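Local structure of esterase (uncultured bacterium FLS12, 4RGY) at residues C7-D12 against P104-S109; F85-A90 against A132-M137; T18-I23 against R108-L113; R67-M72 against R256-L261. The protein hydrolyses carboxylic esters as an alkaline esterase active at low temperature, probably through the serine chemistry of the alpha/beta-hydrolase fold. All blocks are in the same frame, centred on the assembly; numbering follows the deposited sequence.

Contact 1 of 4, residues C7-D12 against P104-S109; sequences CDFFSD and PALARS
Phe-9 holds CG between its backbone N and its carbonyl carbon (chi1 64°), while Leu-106 keeps CG beside the backbone N and anti to the carbonyl carbon (chi1 -73°); these two choices bring ring and isobutyl group together. The contact belongs to the alpha/beta layering of this hydrolase: strand 2-11, the outermost strand of the sheet within this chain, lies against helix 95-110. One methyl does nearly all the touching. Leu-106 CD1 sits 3.7 Å from Phe-9 CE2 and 3.8 Å from Phe-9 CD2, so it meets one flank of the ring at a slant. The same methyl reaches the strand backbone, 4.1 Å from Phe-10 O. A leucine suits the place because its side chain is long enough to set a methyl, CD1, against the ring, and a phenylalanine because its ring also packs on Met-20 and Thr-18, with Phe-110 alongside its CB. Phe-10, the next residue along the strand, points its CB away from the helix and stacks its ring on His-1 of the second subunit, with a strand of which Cys-7 and Asp-8 pair antiparallel, so the sheet continues across the interface. At its far end the strand is tied to the helix by Glu-102, whose carboxylate accepts bonds from Ser-11 OG and Asp-12 N. Within the helix, Ser-109 folds its hydroxyl back on the preceding turn: OG donates to Leu-106 O at 2.8 Å, tilted 21° from the carbonyl plane.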
loop_
_atom_site.group_PDB
_atom_site.type_symbol
_atom_site.label_atom_id
_atom_site.label_comp_id
_atom_site.label_asym_id
_atom_site.label_seq_id
_atom_site.Cartn_x
_atom_site.Cartn_y
_atom_site.Cartn_z
ATOM N N CYS A 7 -1.287 5.502 -5.051
ATOM C CA CYS A 7 -2.312 5.614 -6.078
ATOM C C CYS A 7 -2.071 4.603 -7.171
ATOM O O CYS A 7 -1.025 4.636 -7.832
ATOM C CB CYS A 7 -2.255 7.012 -6.710
ATOM S SG CYS A 7 -2.078 8.396 -5.543
ATOM N N ASP A 8 -3.036 3.716 -7.384
ATOM C CA ASP A 8 -2.974 2.745 -8.463
ATOM C C ASP A 8 -4.023 3.126 -9.498
ATOM O O ASP A 8 -5.227 3.005 -9.253
ATOM C CB ASP A 8 -3.213 1.337 -7.930
ATOM C CG ASP A 8 -2.199 0.943 -6.892
ATOM O OD1 ASP A 8 -1.007 1.214 -7.114
ATOM O OD2 ASP A 8 -2.594 0.387 -5.844
ATOM N N PHE A 9 -3.560 3.575 -10.664
ATOM C CA PHE A 9 -4.428 4.196 -11.653
ATOM C C PHE A 9 -4.055 3.702 -13.043
ATOM O O PHE A 9 -3.037 3.039 -13.224
ATOM C CB PHE A 9 -4.284 5.725 -11.596
ATOM C CG PHE A 9 -2.908 6.210 -11.956
ATOM C CD1 PHE A 9 -1.905 6.275 -10.997
ATOM C CD2 PHE A 9 -2.609 6.590 -13.256
ATOM C CE1 PHE A 9 -0.626 6.705 -11.336
ATOM C CE2 PHE A 9 -1.334 7.021 -13.603
ATOM C CZ PHE A 9 -0.344 7.076 -12.636
ATOM N N PHE A 10 -4.879 4.036 -14.027
ATOM C CA PHE A 10 -4.617 3.606 -15.390
ATOM C C PHE A 10 -4.072 4.734 -16.241
ATOM O O PHE A 10 -4.634 5.837 -16.257
ATOM C CB PHE A 10 -5.892 3.042 -16.044
ATOM C CG PHE A 10 -5.634 2.374 -17.365
ATOM C CD1 PHE A 10 -5.149 1.078 -17.403
ATOM C CD2 PHE A 10 -5.859 3.042 -18.560
ATOM C CE1 PHE A 10 -4.893 0.451 -18.606
ATOM C CE2 PHE A 10 -5.610 2.421 -19.775
ATOM C CZ PHE A 10 -5.132 1.117 -19.792
ATOM N N SER A 11 -2.984 4.456 -16.955
ATOM C CA SER A 11 -2.456 5.407 -17.922
ATOM C C SER A 11 -2.908 5.036 -19.328
ATOM O O SER A 11 -2.542 3.980 -19.858
ATOM C CB SER A 11 -0.929 5.466 -17.878
ATOM O OG SER A 11 -0.452 6.175 -19.011
ATOM N N ASP A 12 -3.714 5.907 -19.927
ATOM C CA ASP A 12 -4.140 5.751 -21.308
ATOM C C ASP A 12 -2.971 5.899 -22.285
ATOM O O ASP A 12 -2.892 5.191 -23.286
ATOM C CB ASP A 12 -5.234 6.772 -21.630
ATOM C CG ASP A 12 -6.585 6.367 -21.069
ATOM O OD1 ASP A 12 -7.071 5.276 -21.440
ATOM O OD2 ASP A 12 -7.152 7.125 -20.250
ATOM N N PRO A 104 0.707 14.848 -15.103
ATOM C CA PRO A 104 0.278 16.042 -14.369
ATOM C C PRO A 104 -1.235 16.244 -14.441
ATOM O O PRO A 104 -1.846 16.643 -13.445
ATOM C CB PRO A 104 1.017 17.179 -15.077
ATOM C CG PRO A 104 2.179 16.520 -15.738
ATOM C CD PRO A 104 1.700 15.174 -16.147
ATOM N N ALA A 105 -1.841 15.954 -15.588
ATOM C CA ALA A 105 -3.291 16.068 -15.713
ATOM C C ALA A 105 -4.007 15.129 -14.751
ATOM O O ALA A 105 -4.979 15.518 -14.102
ATOM C CB ALA A 105 -3.744 15.806 -17.148
ATOM N N LEU A 106 -3.534 13.888 -14.659
ATOM C CA LEU A 106 -4.160 12.919 -13.764
ATOM C C LEU A 106 -4.004 13.335 -12.305
ATOM O O LEU A 106 -4.949 13.271 -11.517
ATOM C CB LEU A 106 -3.571 11.525 -13.980
ATOM C CG LEU A 106 -3.996 10.814 -15.269
ATOM C CD1 LEU A 106 -3.156 9.573 -15.497
ATOM C CD2 LEU A 106 -5.479 10.452 -15.253
ATOM N N ALA A 107 -2.807 13.764 -11.933
ATOM C CA ALA A 107 -2.583 14.206 -10.567
ATOM C C ALA A 107 -3.509 15.363 -10.208
ATOM O O ALA A 107 -4.110 15.370 -9.132
ATOM C CB ALA A 107 -1.124 14.596 -10.358
ATOM N N ARG A 108 -3.647 16.318 -11.122
ATOM C CA ARG A 108 -4.500 17.478 -10.888
ATOM C C ARG A 108 -5.988 17.113 -10.867
ATOM O O ARG A 108 -6.785 17.785 -10.211
ATOM C CB ARG A 108 -4.214 18.549 -11.947
ATOM C CG ARG A 108 -2.893 19.260 -11.717
ATOM C CD ARG A 108 -2.401 19.968 -12.969
ATOM N NE ARG A 108 -1.144 20.660 -12.700
ATOM C CZ ARG A 108 -0.219 20.912 -13.618
ATOM N NH1 ARG A 108 -0.404 20.525 -14.872
ATOM N NH2 ARG A 108 0.896 21.542 -13.270
ATOM N N SER A 109 -6.358 16.048 -11.568
ATOM C CA SER A 109 -7.745 15.588 -11.571
ATOM C C SER A 109 -8.100 14.887 -10.252
ATOM O O SER A 109 -9.232 14.985 -9.775
ATOM C CB SER A 109 -8.010 14.666 -12.765
ATOM O OG SER A 109 -7.577 13.335 -12.520
#

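Contact 2 of 4, residues F85-A90 against A132-M137; sequences FYTDMA and ALKLGM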
loop_
_atom_site.group_PDB
_atom_site.type_symbol
_atom_site.label_atom_id
_atom_site.label_comp_id
_atom_site.label_asym_id
_atom_site.label_seq_id
_atom_site.Cartn_x
_atom_site.Cartn_y
_atom_site.Cartn_z
ATOM N N PHE A 85 14.150 6.665 -19.232
ATOM C CA PHE A 85 14.766 7.977 -19.364
ATOM C C PHE A 85 13.750 9.067 -19.748
ATOM O O PHE A 85 14.104 10.034 -20.414
ATOM C CB PHE A 85 15.969 7.941 -20.335
ATOM C CG PHE A 85 17.284 7.822 -19.637
ATOM C CD1 PHE A 85 17.751 6.585 -19.209
ATOM C CD2 PHE A 85 18.038 8.953 -19.361
ATOM C CE1 PHE A 85 18.948 6.480 -18.532
ATOM C CE2 PHE A 85 19.245 8.855 -18.688
ATOM C CZ PHE A 85 19.700 7.616 -18.280
ATOM N N TYR A 86 12.503 8.930 -19.298
ATOM C CA TYR A 86 11.511 9.993 -19.513
ATOM C C TYR A 86 11.378 10.307 -21.005
ATOM O O TYR A 86 11.227 11.460 -21.406
ATOM C CB TYR A 86 11.882 11.240 -18.672
ATOM C CG TYR A 86 11.933 10.873 -17.202
ATOM C CD1 TYR A 86 10.793 10.922 -16.413
ATOM C CD2 TYR A 86 13.112 10.421 -16.618
ATOM C CE1 TYR A 86 10.820 10.544 -15.079
ATOM C CE2 TYR A 86 13.153 10.043 -15.280
ATOM C CZ TYR A 86 11.999 10.105 -14.520
ATOM O OH TYR A 86 11.996 9.708 -13.206
ATOM N N THR A 87 11.412 9.254 -21.815
ATOM C CA THR A 87 11.443 9.377 -23.270
ATOM C C THR A 87 10.282 8.618 -23.925
ATOM O O THR A 87 9.878 7.555 -23.439
ATOM C CB THR A 87 12.790 8.832 -23.799
ATOM O OG1 THR A 87 13.860 9.575 -23.202
ATOM C CG2 THR A 87 12.907 8.943 -25.323
ATOM N N ASP A 88 9.729 9.174 -25.000
ATOM C CA ASP A 88 8.832 8.401 -25.850
ATOM C C ASP A 88 9.721 7.441 -26.621
ATOM O O ASP A 88 10.376 7.803 -27.603
ATOM C CB ASP A 88 8.023 9.304 -26.780
ATOM C CG ASP A 88 6.865 9.982 -26.073
ATOM O OD1 ASP A 88 6.529 9.581 -24.934
ATOM O OD2 ASP A 88 6.257 10.911 -26.651
ATOM N N MET A 89 9.768 6.206 -26.141
ATOM C CA MET A 89 10.769 5.248 -26.573
ATOM C C MET A 89 10.630 4.846 -28.032
ATOM O O MET A 89 9.521 4.678 -28.539
ATOM C CB MET A 89 10.699 4.013 -25.680
ATOM C CG MET A 89 11.070 4.314 -24.228
ATOM S SD MET A 89 10.897 2.887 -23.132
ATOM C CE MET A 89 12.230 1.859 -23.726
ATOM N N ALA A 90 11.768 4.701 -28.703
ATOM C CA ALA A 90 11.799 4.199 -30.072
ATOM C C ALA A 90 11.233 2.778 -30.121
ATOM O O ALA A 90 10.508 2.411 -31.060
ATOM C CB ALA A 90 13.218 4.218 -30.602
ATOM N N ALA A 132 13.907 16.086 -15.353
ATOM C CA ALA A 132 13.496 17.386 -14.826
ATOM C C ALA A 132 13.968 18.530 -15.717
ATOM O O ALA A 132 13.197 19.442 -16.027
ATOM C CB ALA A 132 14.015 17.573 -13.408
ATOM N N LEU A 133 15.235 18.494 -16.120
ATOM C CA LEU A 133 15.755 19.556 -16.974
ATOM C C LEU A 133 15.160 19.493 -18.382
ATOM O O LEU A 133 14.947 20.529 -19.010
ATOM C CB LEU A 133 17.286 19.544 -17.016
ATOM C CG LEU A 133 17.980 19.845 -15.690
ATOM C CD1 LEU A 133 19.470 19.912 -15.898
ATOM C CD2 LEU A 133 17.464 21.147 -15.092
ATOM N N LYS A 134 14.870 18.291 -18.872
ATOM C CA LYS A 134 14.158 18.154 -20.136
ATOM C C LYS A 134 12.774 18.809 -20.069
ATOM O O LYS A 134 12.383 19.560 -20.965
ATOM C CB LYS A 134 14.058 16.683 -20.539
ATOM C CG LYS A 134 13.426 16.460 -21.902
ATOM C CD LYS A 134 13.286 14.965 -22.192
ATOM C CE LYS A 134 12.488 14.692 -23.455
ATOM N NZ LYS A 134 12.192 13.225 -23.627
ATOM N N LEU A 135 12.037 18.530 -18.998
ATOM C CA LEU A 135 10.743 19.172 -18.785
ATOM C C LEU A 135 10.873 20.691 -18.710
ATOM O O LEU A 135 10.120 21.412 -19.370
ATOM C CB LEU A 135 10.082 18.635 -17.515
ATOM C CG LEU A 135 9.444 17.253 -17.703
ATOM C CD1 LEU A 135 9.184 16.631 -16.338
ATOM C CD2 LEU A 135 8.143 17.319 -18.503
ATOM N N GLY A 136 11.833 21.177 -17.928
ATOM C CA GLY A 136 11.985 22.606 -17.739
ATOM C C GLY A 136 12.376 23.326 -19.017
ATOM O O GLY A 136 11.945 24.461 -19.249
ATOM N N MET A 137 13.181 22.677 -19.850
ATOM C CA MET A 137 13.685 23.326 -21.058
ATOM C C MET A 137 12.826 23.080 -22.304
ATOM O O MET A 137 12.900 23.847 -23.275
ATOM C CB MET A 137 15.155 22.962 -21.291
ATOM C CG MET A 137 16.069 23.482 -20.179
ATOM S SD MET A 137 17.811 23.434 -20.642
ATOM C CE MET A 137 18.156 21.695 -20.506
HETATM O O HOH W 1 14.559 11.946 -24.191
HETATM O O HOH W 2 10.892 11.900 -26.167
#
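Lys-134 stretches its aliphatic end toward the carbonyl oxygen of Tyr-86, with CE 4.0 Å from Tyr-86 O, and NZ donates to that oxygen at 3.0 Å. The chain leaves helix 127-138 with CG anti to the backbone N (chi1 -175°) and stays extended, which carries the amine across to the loop 85-90. The donor approaches tilted 26° from the carbonyl plane. Two waters complete the grip. One accepts from Lys-134 NZ at 2.7 Å and donates to Thr-87 OG1; the other accepts from both Lys-134 NZ and Asp-88 N. Thr-87 OG1 in turn donates to Phe-85 O at 2.8 Å, from well above that carbonyl's plane, bracing the loop where Phe-85 and Tyr-86 adopt left-handed backbone angles. A long, flexible lysine suits this place because its methylenes pack on Trp-96 and Leu-191 while only the tip must be polar. A methionine here would be likely to leave Tyr-86 O and the two waters without the amine that links them, and the loop freer to move. Tyr-86 itself hydrogen-bonds through OH to His-50 O, and its side chain touches the residues of the presumed nucleophile elbow. Asp-88 OD1, 6.9 Å from Lys-134 NZ, is too far for a salt bridge. Three donated bonds from one buried nitrogen, to a carbonyl and two waters, are consistent with a protonated lysine.

Contact 3 of 4, residues T18-I23 against R108-L113; sequences TSMTVI and RSFFPL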
loop_
_atom_site.group_PDB
_atom_site.type_symbol
_atom_site.label_atom_id
_atom_site.label_comp_id
_atom_site.label_asym_id
_atom_site.label_seq_id
_atom_site.Cartn_x
_atom_site.Cartn_y
_atom_site.Cartn_z
ATOM N N THR A 18 -0.640 1.483 -13.476
ATOM C CA THR A 18 0.624 1.828 -12.850
ATOM C C THR A 18 0.347 2.544 -11.530
ATOM O O THR A 18 -0.791 2.564 -11.056
ATOM C CB THR A 18 1.500 2.631 -13.852
ATOM O OG1 THR A 18 2.809 2.843 -13.306
ATOM C CG2 THR A 18 0.833 3.957 -14.183
ATOM N N SER A 19 1.389 3.094 -10.914
ATOM C CA SER A 19 1.260 3.645 -9.577
ATOM C C SER A 19 2.041 4.931 -9.414
ATOM O O SER A 19 3.013 5.159 -10.127
ATOM C CB SER A 19 1.777 2.639 -8.549
ATOM O OG SER A 19 1.049 1.433 -8.638
ATOM N N MET A 20 1.614 5.766 -8.475
ATOM C CA MET A 20 2.415 6.905 -8.035
ATOM C C MET A 20 2.200 7.120 -6.544
ATOM O O MET A 20 1.217 6.642 -5.960
ATOM C CB MET A 20 2.041 8.177 -8.797
ATOM C CG MET A 20 0.635 8.676 -8.523
ATOM S SD MET A 20 0.350 10.199 -9.438
ATOM C CE MET A 20 -1.434 10.306 -9.350
ATOM N N THR A 21 3.132 7.837 -5.915
ATOM C CA THR A 21 2.994 8.226 -4.520
ATOM C C THR A 21 2.791 9.727 -4.480
ATOM O O THR A 21 3.511 10.460 -5.154
ATOM C CB THR A 21 4.274 7.895 -3.745
ATOM O OG1 THR A 21 4.558 6.495 -3.886
ATOM C CG2 THR A 21 4.131 8.248 -2.277
ATOM N N VAL A 22 1.808 10.180 -3.713
ATOM C CA VAL A 22 1.531 11.606 -3.587
ATOM C C VAL A 22 1.487 11.984 -2.115
ATOM O O VAL A 22 0.890 11.279 -1.299
ATOM C CB VAL A 22 0.189 11.974 -4.271
ATOM C CG1 VAL A 22 -0.221 13.401 -3.954
ATOM C CG2 VAL A 22 0.288 11.767 -5.784
ATOM N N ILE A 23 2.126 13.097 -1.763
ATOM C CA ILE A 23 1.916 13.644 -0.429
ATOM C C ILE A 23 1.272 15.021 -0.528
ATOM O O ILE A 23 1.671 15.846 -1.354
ATOM C CB ILE A 23 3.188 13.663 0.427
ATOM C CG1 ILE A 23 4.361 14.241 -0.334
ATOM C CG2 ILE A 23 3.540 12.255 0.887
ATOM C CD1 ILE A 23 5.643 14.281 0.497
ATOM N N ARG A 108 -3.647 16.318 -11.122
ATOM C CA ARG A 108 -4.500 17.478 -10.888
ATOM C C ARG A 108 -5.988 17.113 -10.867
ATOM O O ARG A 108 -6.785 17.785 -10.211
ATOM C CB ARG A 108 -4.214 18.549 -11.947
ATOM C CG ARG A 108 -2.893 19.260 -11.717
ATOM C CD ARG A 108 -2.401 19.968 -12.969
ATOM N NE ARG A 108 -1.144 20.660 -12.700
ATOM C CZ ARG A 108 -0.219 20.912 -13.618
ATOM N NH1 ARG A 108 -0.404 20.525 -14.872
ATOM N NH2 ARG A 108 0.896 21.542 -13.270
ATOM N N SER A 109 -6.358 16.048 -11.568
ATOM C CA SER A 109 -7.745 15.588 -11.571
ATOM C C SER A 109 -8.100 14.887 -10.252
ATOM O O SER A 109 -9.232 14.985 -9.775
ATOM C CB SER A 109 -8.010 14.666 -12.765
ATOM O OG SER A 109 -7.577 13.335 -12.520
ATOM N N PHE A 110 -7.125 14.207 -9.646
ATOM C CA PHE A 110 -7.367 13.470 -8.408
ATOM C C PHE A 110 -7.281 14.362 -7.167
ATOM O O PHE A 110 -8.033 14.187 -6.198
ATOM C CB PHE A 110 -6.318 12.369 -8.221
ATOM C CG PHE A 110 -6.313 11.308 -9.289
ATOM C CD1 PHE A 110 -7.443 11.018 -10.040
ATOM C CD2 PHE A 110 -5.155 10.570 -9.514
ATOM C CE1 PHE A 110 -7.406 10.019 -11.013
ATOM C CE2 PHE A 110 -5.109 9.582 -10.479
ATOM C CZ PHE A 110 -6.231 9.306 -11.233
ATOM N N PHE A 111 -6.319 15.283 -7.170
ATOM C CA PHE A 111 -5.916 16.014 -5.974
ATOM C C PHE A 111 -6.034 17.522 -6.170
ATOM O O PHE A 111 -6.043 18.007 -7.305
ATOM C CB PHE A 111 -4.474 15.640 -5.579
ATOM C CG PHE A 111 -4.302 14.190 -5.197
ATOM C CD1 PHE A 111 -4.850 13.703 -4.015
ATOM C CD2 PHE A 111 -3.592 13.324 -6.013
ATOM C CE1 PHE A 111 -4.692 12.371 -3.661
ATOM C CE2 PHE A 111 -3.435 11.988 -5.659
ATOM C CZ PHE A 111 -3.986 11.520 -4.476
ATOM N N PRO A 112 -6.128 18.274 -5.065
ATOM C CA PRO A 112 -6.296 19.729 -5.150
ATOM C C PRO A 112 -4.959 20.417 -5.412
ATOM O O PRO A 112 -4.408 21.108 -4.549
ATOM C CB PRO A 112 -6.864 20.086 -3.771
ATOM C CG PRO A 112 -6.316 19.048 -2.865
ATOM C CD PRO A 112 -6.259 17.784 -3.681
ATOM N N LEU A 113 -4.455 20.208 -6.625
ATOM C CA LEU A 113 -3.147 20.706 -7.030
ATOM C C LEU A 113 -3.255 21.905 -7.961
ATOM O O LEU A 113 -4.155 21.977 -8.803
ATOM C CB LEU A 113 -2.374 19.593 -7.734
ATOM C CG LEU A 113 -2.258 18.259 -6.992
ATOM C CD1 LEU A 113 -1.393 17.319 -7.809
ATOM C CD2 LEU A 113 -1.686 18.432 -5.603
#
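In the hydrophobic layer between sheet and helix of the alpha/beta-hydrolase fold, Met-20 and Val-22 of strand 16-25 meet Phe-110 and Phe-111, where helix 95-110 gives way to a turn. Being two apart on a strand, Met-20 and Val-22 present their side chains to the same face. Val-22 lies over one face of the Phe-111 ring: CG1 is 4.1 Å from the ring centroid and 18° off its normal, a CH-pi contact displaced toward the rim. Its other methyl, CG2, approaches Phe-111 CE2 at 3.7 Å, so the branched residue grips that part of the ring with both arms. With an alanine in place of Val-22, both methyls at the Phe-111 ring would be gone, and the ring would probably be freer to shift. Met-20, its CG between N and the carbonyl carbon (chi1 66°) and its chain then straight, comes at the edge of Phe-110, near the ring plane; a slim, unbranched thioether suits this slot. Both rings also border the second subunit: Phe-110 meets its Phe-5 edge to face, and Phe-111, which also meets Phe-5 of its own chain, packs on Phe-110 of that subunit. Pro-112 centres an inverse gamma turn just after the helix, closed by a weak bond from Leu-113 N to Phe-111 O at 2.8 Å. Met-20 CE, the atom that reaches Phe-110, stands 3.7 Å from its CD2.

Contact 4 of 4, residues R67-M72 against R256-L261; sequences RYVAEM and RVLAWL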
loop_
_atom_site.group_PDB
_atom_site.type_symbol
_atom_site.label_atom_id
_atom_site.label_comp_id
_atom_site.label_asym_id
_atom_site.label_seq_id
_atom_site.Cartn_x
_atom_site.Cartn_y
_atom_site.Cartn_z
ATOM N N ARG A 67 8.755 14.748 5.576
ATOM C CA ARG A 67 9.076 15.657 6.668
ATOM C C ARG A 67 9.637 16.984 6.157
ATOM O O ARG A 67 9.268 18.051 6.644
ATOM C CB ARG A 67 10.041 14.979 7.640
ATOM C CG ARG A 67 10.615 15.911 8.693
ATOM C CD ARG A 67 11.196 15.127 9.870
ATOM N NE ARG A 67 12.218 14.168 9.454
ATOM C CZ ARG A 67 13.490 14.480 9.255
ATOM N NH1 ARG A 67 13.897 15.731 9.426
ATOM N NH2 ARG A 67 14.362 13.555 8.889
ATOM N N TYR A 68 10.490 16.926 5.143
ATOM C CA TYR A 68 11.127 18.142 4.655
ATOM C C TYR A 68 10.128 19.155 4.097
ATOM O O TYR A 68 10.361 20.365 4.169
ATOM C CB TYR A 68 12.189 17.811 3.604
ATOM C CG TYR A 68 13.323 16.944 4.109
ATOM C CD1 TYR A 68 13.770 17.036 5.422
ATOM C CD2 TYR A 68 13.959 16.042 3.265
ATOM C CE1 TYR A 68 14.812 16.248 5.877
ATOM C CE2 TYR A 68 15.001 15.251 3.711
ATOM C CZ TYR A 68 15.422 15.358 5.017
ATOM O OH TYR A 68 16.454 14.575 5.487
ATOM N N VAL A 69 9.020 18.682 3.539
ATOM C CA VAL A 69 8.048 19.599 2.944
ATOM C C VAL A 69 6.916 19.978 3.898
ATOM O O VAL A 69 6.070 20.799 3.558
ATOM C CB VAL A 69 7.423 19.016 1.664
ATOM C CG1 VAL A 69 8.506 18.726 0.636
ATOM C CG2 VAL A 69 6.606 17.744 1.958
ATOM N N ALA A 70 6.912 19.390 5.086
ATOM C CA ALA A 70 5.741 19.440 5.971
ATOM C C ALA A 70 5.224 20.844 6.310
ATOM O O ALA A 70 4.033 21.016 6.570
ATOM C CB ALA A 70 6.002 18.643 7.249
ATOM N N GLU A 71 6.102 21.840 6.308
ATOM C CA GLU A 71 5.681 23.196 6.669
ATOM C C GLU A 71 5.611 24.147 5.478
ATOM O O GLU A 71 5.435 25.356 5.648
ATOM C CB GLU A 71 6.599 23.781 7.748
ATOM C CG GLU A 71 6.658 22.958 9.023
ATOM C CD GLU A 71 5.285 22.685 9.602
ATOM O OE1 GLU A 71 4.406 23.572 9.513
ATOM O OE2 GLU A 71 5.081 21.577 10.143
ATOM N N MET A 72 5.724 23.600 4.274
ATOM C CA MET A 72 5.869 24.426 3.083
ATOM C C MET A 72 4.568 24.689 2.331
ATOM O O MET A 72 4.523 25.555 1.460
ATOM C CB MET A 72 6.901 23.810 2.140
ATOM C CG MET A 72 8.270 23.641 2.770
ATOM S SD MET A 72 9.490 23.004 1.610
ATOM C CE MET A 72 9.458 24.251 0.317
ATOM N N ARG A 256 18.217 21.402 0.202
ATOM C CA ARG A 256 18.721 22.637 -0.392
ATOM C C ARG A 256 17.870 23.023 -1.594
ATOM O O ARG A 256 17.543 24.191 -1.788
ATOM C CB ARG A 256 20.185 22.477 -0.784
ATOM C CG ARG A 256 21.082 22.109 0.396
ATOM C CD ARG A 256 22.546 22.087 -0.009
ATOM N NE ARG A 256 22.979 23.384 -0.515
ATOM C CZ ARG A 256 23.397 24.390 0.248
ATOM N NH1 ARG A 256 23.432 24.257 1.572
ATOM N NH2 ARG A 256 23.770 25.535 -0.306
ATOM N N VAL A 257 17.478 22.038 -2.394
ATOM C CA VAL A 257 16.599 22.314 -3.519
ATOM C C VAL A 257 15.265 22.888 -3.041
ATOM O O VAL A 257 14.757 23.849 -3.619
ATOM C CB VAL A 257 16.363 21.060 -4.375
ATOM C CG1 VAL A 257 15.222 21.285 -5.363
ATOM C CG2 VAL A 257 17.649 20.681 -5.112
ATOM N N LEU A 258 14.699 22.305 -1.984
ATOM C CA LEU A 258 13.435 22.795 -1.447
ATOM C C LEU A 258 13.526 24.261 -1.004
ATOM O O LEU A 258 12.624 25.044 -1.273
ATOM C CB LEU A 258 12.948 21.905 -0.299
ATOM C CG LEU A 258 12.454 20.507 -0.696
ATOM C CD1 LEU A 258 12.238 19.673 0.548
ATOM C CD2 LEU A 258 11.175 20.573 -1.521
ATOM N N ALA A 259 14.622 24.628 -0.347
ATOM C CA ALA A 259 14.810 26.006 0.112
ATOM C C ALA A 259 14.958 26.978 -1.049
ATOM O O ALA A 259 14.631 28.165 -0.935
ATOM C CB ALA A 259 16.019 26.097 1.030
ATOM N N TRP A 260 15.460 26.459 -2.162
ATOM C CA TRP A 260 15.753 27.234 -3.356
ATOM C C TRP A 260 14.526 27.462 -4.240
ATOM O O TRP A 260 14.503 28.387 -5.052
ATOM C CB TRP A 260 16.868 26.517 -4.122
ATOM C CG TRP A 260 17.081 26.902 -5.568
ATOM C CD1 TRP A 260 17.938 27.853 -6.055
ATOM C CD2 TRP A 260 16.465 26.298 -6.709
ATOM N NE1 TRP A 260 17.877 27.886 -7.430
ATOM C CE2 TRP A 260 16.987 26.935 -7.858
ATOM C CE3 TRP A 260 15.530 25.273 -6.876
ATOM C CZ2 TRP A 260 16.584 26.593 -9.147
ATOM C CZ3 TRP A 260 15.134 24.933 -8.152
ATOM C CH2 TRP A 260 15.661 25.590 -9.275
ATOM N N LEU A 261 13.500 26.624 -4.091
ATOM C CA LEU A 261 12.308 26.751 -4.928
ATOM C C LEU A 261 11.693 28.139 -4.801
ATOM O O LEU A 261 11.598 28.679 -3.703
ATOM C CB LEU A 261 11.260 25.701 -4.559
ATOM C CG LEU A 261 11.559 24.227 -4.848
ATOM C CD1 LEU A 261 10.390 23.364 -4.385
ATOM C CD2 LEU A 261 11.865 23.990 -6.326
#
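Tyr-68 meets Leu-258 through its CB, not its ring: CB is 3.6 Å from Leu-258 CD1, while the ring runs on along helix 247-260 past Ile-254 and Gln-255 to a weak hydrogen bond from its OH end with Asp-251. The other flat group, Trp-260, belongs to another flank of that helix; Val-257 O lies at its edge, in the ring plane, and Lys-207 makes a cation-pi contact with it. Between them Leu-258 carries the contact. Val-69 CG1 fits against both of its methyls, 3.9 Å from Leu-258 CD1, as a compact beta-branched residue can at a buried position. Met-72 closes the third side: SD is 4.1 Å from Leu-258 CB, and a bend at chi3 (59°) brings CE to 3.6 Å from Leu-258 O. Flexible methionine suits the more open margin, where it must follow both side chain and backbone. Leu-74 adds further apolar cover to Val-69 and Leu-258. The contact thus fastens the chain leading from helix 65-68 toward strand 75-79 onto the end of the C-terminal helix that flanks the sheet in the alpha/beta-hydrolase fold.

How the contacts relate
Contacts 1 and 3 are close companions, their centres about 6 Å apart: strands 2-11 and 16-25 are sheet neighbours, both are covered by helix 95-110, and Asp-8 OD1 hydrogen-bonds Ser-19 OG at 2.6 Å. Both also border the second subunit. Contact 4 joins contact 3 from the other side of strand 16-25, where Ile-23 CD1 packs on Val-69 CG2 at 3.9 Å. Contact 2 stands apart, with its centre about 18 Å from that of contact 1 and about 24 Å from that of contact 4. It alone lies next to the probable active site, since helix 127-138 follows the elbow bearing Ser-126, the likely nucleophile of a triad with His-245 and Asp-216.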